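PDB 7D3U: monovalent Na+/H+ antiporter subunit G from Dietzia sp. DQ12-45-1b, which probably takes part in sodium/proton antiport across the membrane as a small three-helix subunit of the multi-subunit Mrp complex. Local coordinates for residues G43-I54 and V70-S81. Sequence-based numbering, arbitrary orientation.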
loop_
_atom_site.group_PDB
_atom_site.type_symbol
_atom_site.label_atom_id
_atom_site.label_comp_id
_atom_site.label_asym_id
_atom_site.label_seq_id
_atom_site.Cartn_x
_atom_site.Cartn_y
_atom_site.Cartn_z
ATOM N N GLY E 43 -1.217 39.708 -33.085
ATOM C CA GLY E 43 -0.042 40.431 -32.626
ATOM C C GLY E 43 -0.312 41.889 -32.322
ATOM O O GLY E 43 0.333 42.476 -31.449
ATOM N N ALA E 44 -1.267 42.493 -33.024
ATOM C CA ALA E 44 -1.656 43.868 -32.746
ATOM C C ALA E 44 -2.775 43.953 -31.716
ATOM O O ALA E 44 -2.720 44.798 -30.815
ATOM C CB ALA E 44 -2.086 44.565 -34.038
ATOM N N ALA E 45 -3.787 43.089 -31.823
ATOM C CA ALA E 45 -4.944 43.197 -30.941
ATOM C C ALA E 45 -4.581 42.859 -29.501
ATOM O O ALA E 45 -4.830 43.650 -28.585
ATOM C CB ALA E 45 -6.068 42.293 -31.440
ATOM N N ALA E 46 -3.989 41.682 -29.279
ATOM C CA ALA E 46 -3.659 41.257 -27.924
ATOM C C ALA E 46 -2.686 42.205 -27.241
ATOM O O ALA E 46 -2.630 42.234 -26.008
ATOM C CB ALA E 46 -3.078 39.843 -27.942
ATOM N N GLY E 47 -1.924 42.981 -28.004
ATOM C CA GLY E 47 -1.032 43.955 -27.413
ATOM C C GLY E 47 -1.729 45.262 -27.101
ATOM O O GLY E 47 -1.729 45.709 -25.948
ATOM N N LEU E 48 -2.329 45.882 -28.121
ATOM C CA LEU E 48 -2.966 47.181 -27.931
ATOM C C LEU E 48 -4.110 47.103 -26.932
ATOM O O LEU E 48 -4.182 47.910 -25.997
ATOM C CB LEU E 48 -3.459 47.732 -29.269
ATOM C CG LEU E 48 -2.383 48.065 -30.303
ATOM C CD1 LEU E 48 -3.033 48.458 -31.617
ATOM C CD2 LEU E 48 -1.445 49.163 -29.826
ATOM N N GLY E 49 -5.039 46.164 -27.131
ATOM C CA GLY E 49 -6.172 46.067 -26.228
ATOM C C GLY E 49 -5.756 45.853 -24.787
ATOM O O GLY E 49 -6.301 46.476 -23.874
ATOM N N LEU E 50 -4.763 44.991 -24.564
ATOM C CA LEU E 50 -4.350 44.706 -23.195
ATOM C C LEU E 50 -3.618 45.889 -22.574
ATOM O O LEU E 50 -3.808 46.182 -21.390
ATOM C CB LEU E 50 -3.483 43.450 -23.150
ATOM C CG LEU E 50 -3.087 43.018 -21.739
ATOM C CD1 LEU E 50 -4.275 43.068 -20.810
ATOM C CD2 LEU E 50 -2.489 41.631 -21.733
ATOM N N VAL E 51 -2.784 46.587 -23.347
ATOM C CA VAL E 51 -2.128 47.776 -22.808
ATOM C C VAL E 51 -3.165 48.834 -22.454
ATOM O O VAL E 51 -3.069 49.502 -21.414
ATOM C CB VAL E 51 -1.083 48.310 -23.803
ATOM C CG1 VAL E 51 -0.669 49.724 -23.436
ATOM C CG2 VAL E 51 0.122 47.391 -23.832
ATOM N N PHE E 52 -4.187 48.985 -23.301
ATOM C CA PHE E 52 -5.252 49.940 -23.022
ATOM C C PHE E 52 -5.994 49.572 -21.745
ATOM O O PHE E 52 -6.264 50.433 -20.901
ATOM C CB PHE E 52 -6.219 50.006 -24.201
ATOM C CG PHE E 52 -5.860 51.042 -25.220
ATOM C CD1 PHE E 52 -6.031 52.385 -24.949
ATOM C CD2 PHE E 52 -5.347 50.674 -26.447
ATOM C CE1 PHE E 52 -5.698 53.339 -25.884
ATOM C CE2 PHE E 52 -5.013 51.621 -27.384
ATOM C CZ PHE E 52 -5.188 52.955 -27.104
ATOM N N VAL E 53 -6.334 48.291 -21.588
ATOM C CA VAL E 53 -7.050 47.857 -20.391
ATOM C C VAL E 53 -6.196 48.063 -19.148
ATOM O O VAL E 53 -6.692 48.505 -18.107
ATOM C CB VAL E 53 -7.501 46.393 -20.535
ATOM C CG1 VAL E 53 -8.150 45.919 -19.259
ATOM C CG2 VAL E 53 -8.481 46.259 -21.679
ATOM N N ILE E 54 -4.898 47.766 -19.239
ATOM C CA ILE E 54 -4.016 47.932 -18.087
ATOM C C ILE E 54 -3.944 49.397 -17.679
ATOM O O ILE E 54 -4.094 49.741 -16.500
ATOM C CB ILE E 54 -2.618 47.363 -18.392
ATOM C CG1 ILE E 54 -2.663 45.839 -18.426
ATOM C CG2 ILE E 54 -1.613 47.836 -17.361
ATOM C CD1 ILE E 54 -3.313 45.226 -17.226
ATOM N N VAL E 70 3.397 49.087 -13.783
ATOM C CA VAL E 70 2.576 49.249 -14.971
ATOM C C VAL E 70 3.393 49.789 -16.139
ATOM O O VAL E 70 3.197 49.372 -17.283
ATOM C CB VAL E 70 1.360 50.155 -14.676
ATOM C CG1 VAL E 70 0.806 50.761 -15.953
ATOM C CG2 VAL E 70 0.287 49.366 -13.957
ATOM N N ALA E 71 4.329 50.701 -15.866
ATOM C CA ALA E 71 5.219 51.187 -16.915
ATOM C C ALA E 71 6.070 50.064 -17.489
ATOM O O ALA E 71 6.364 50.060 -18.689
ATOM C CB ALA E 71 6.108 52.305 -16.374
ATOM N N VAL E 72 6.478 49.109 -16.654
ATOM C CA VAL E 72 7.199 47.945 -17.159
ATOM C C VAL E 72 6.235 46.968 -17.818
ATOM O O VAL E 72 6.552 46.363 -18.852
ATOM C CB VAL E 72 7.990 47.284 -16.016
ATOM C CG1 VAL E 72 8.458 45.895 -16.415
ATOM C CG2 VAL E 72 9.168 48.152 -15.618
ATOM N N ALA E 73 5.046 46.809 -17.233
ATOM C CA ALA E 73 4.088 45.833 -17.736
ATOM C C ALA E 73 3.625 46.180 -19.143
ATOM O O ALA E 73 3.401 45.285 -19.960
ATOM C CB ALA E 73 2.893 45.733 -16.791
ATOM N N ALA E 74 3.469 47.467 -19.447
ATOM C CA ALA E 74 3.003 47.858 -20.776
ATOM C C ALA E 74 4.016 47.473 -21.848
ATOM O O ALA E 74 3.663 46.878 -22.876
ATOM C CB ALA E 74 2.720 49.359 -20.811
ATOM N N ILE E 75 5.287 47.813 -21.625
ATOM C CA ILE E 75 6.332 47.472 -22.585
ATOM C C ILE E 75 6.460 45.962 -22.717
ATOM O O ILE E 75 6.626 45.429 -23.825
ATOM C CB ILE E 75 7.665 48.117 -22.167
ATOM C CG1 ILE E 75 7.505 49.632 -22.048
ATOM C CG2 ILE E 75 8.757 47.772 -23.162
ATOM C CD1 ILE E 75 8.747 50.336 -21.558
ATOM N N LEU E 76 6.385 45.246 -21.592
ATOM C CA LEU E 76 6.482 43.792 -21.651
ATOM C C LEU E 76 5.306 43.191 -22.406
ATOM O O LEU E 76 5.480 42.241 -23.174
ATOM C CB LEU E 76 6.576 43.214 -20.242
ATOM C CG LEU E 76 7.915 43.442 -19.543
ATOM C CD1 LEU E 76 8.007 42.603 -18.286
ATOM C CD2 LEU E 76 9.069 43.136 -20.481
ATOM N N GLN E 77 4.106 43.744 -22.223
ATOM C CA GLN E 77 2.942 43.257 -22.952
ATOM C C GLN E 77 3.105 43.475 -24.446
ATOM O O GLN E 77 2.803 42.585 -25.244
ATOM C CB GLN E 77 1.677 43.952 -22.454
ATOM C CG GLN E 77 1.302 43.601 -21.035
ATOM C CD GLN E 77 0.087 44.363 -20.555
ATOM O OE1 GLN E 77 -0.217 45.443 -21.048
ATOM N NE2 GLN E 77 -0.616 43.803 -19.586
ATOM N N PHE E 78 3.582 44.656 -24.842
ATOM C CA PHE E 78 3.788 44.924 -26.261
ATOM C C PHE E 78 4.791 43.945 -26.860
ATOM O O PHE E 78 4.504 43.269 -27.861
ATOM C CB PHE E 78 4.252 46.365 -26.461
ATOM C CG PHE E 78 3.130 47.348 -26.588
ATOM C CD1 PHE E 78 2.067 47.095 -27.434
ATOM C CD2 PHE E 78 3.133 48.524 -25.859
ATOM C CE1 PHE E 78 1.031 47.995 -27.553
ATOM C CE2 PHE E 78 2.099 49.428 -25.976
ATOM C CZ PHE E 78 1.046 49.162 -26.824
ATOM N N ALA E 79 5.974 43.846 -26.246
ATOM C CA ALA E 79 7.011 42.972 -26.783
ATOM C C ALA E 79 6.566 41.516 -26.795
ATOM O O ALA E 79 6.863 40.778 -27.743
ATOM C CB ALA E 79 8.298 43.133 -25.974
ATOM N N SER E 80 5.827 41.086 -25.770
ATOM C CA SER E 80 5.420 39.690 -25.693
ATOM C C SER E 80 4.327 39.374 -26.702
ATOM O O SER E 80 4.357 38.319 -27.340
ATOM C CB SER E 80 4.965 39.355 -24.274
ATOM O OG SER E 80 3.637 39.786 -24.048
ATOM N N SER E 81 3.358 40.275 -26.873
ATOM C CA SER E 81 2.332 40.054 -27.879
ATOM C C SER E 81 2.898 40.106 -29.287
ATOM O O SER E 81 2.315 39.512 -30.199
ATOM C CB SER E 81 1.213 41.084 -27.741
ATOM O OG SER E 81 0.234 40.901 -28.746
#
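Val51 has CG1 anti to the backbone N (chi1 165°), which leaves CG2 anti to the carbonyl carbon and over the ring of Phe78, while Ser81, with OG anti to its backbone N (178°), reaches over to helix 35-60. The pair illustrates how neighbouring antiparallel helices, both predicted to span the membrane, mix apolar and polar contacts. In a CH-pi contact, Val51 CG2 sits over the middle of one ring face, 3.6 Å from the centroid of Phe78, and Leu48 CD2 meets the ring edge at CE1 of Phe78. Were Phe78 an alanine, these two methyls would probably lose their aromatic partner and a gap would open beside Gly47. That glycine has its CA 5.0 Å from Phe78 CA. The Gln77 amide lies through NE2 against Leu50 CG and Ile54 CG1, the Leu50 and Gln77 side chains crossing at about a right angle, and Val51 CG2 also packs on Gln77 OE1. Subunit F covers this side, its Thr66 packing on Gln77; Phe18 of the cation antiporter chain packs on Phe78. At one end Ile54 CG2 meets Val70 CG1 at 4.0 Å; at the other Ser81 OG donates to Gly43 O, 3.1 Å away and above the carbonyl plane. The chemistry implies a buried contact combining aliphatic-aromatic packing, an amide laid on aliphatic groups and one hydroxyl-to-carbonyl bond.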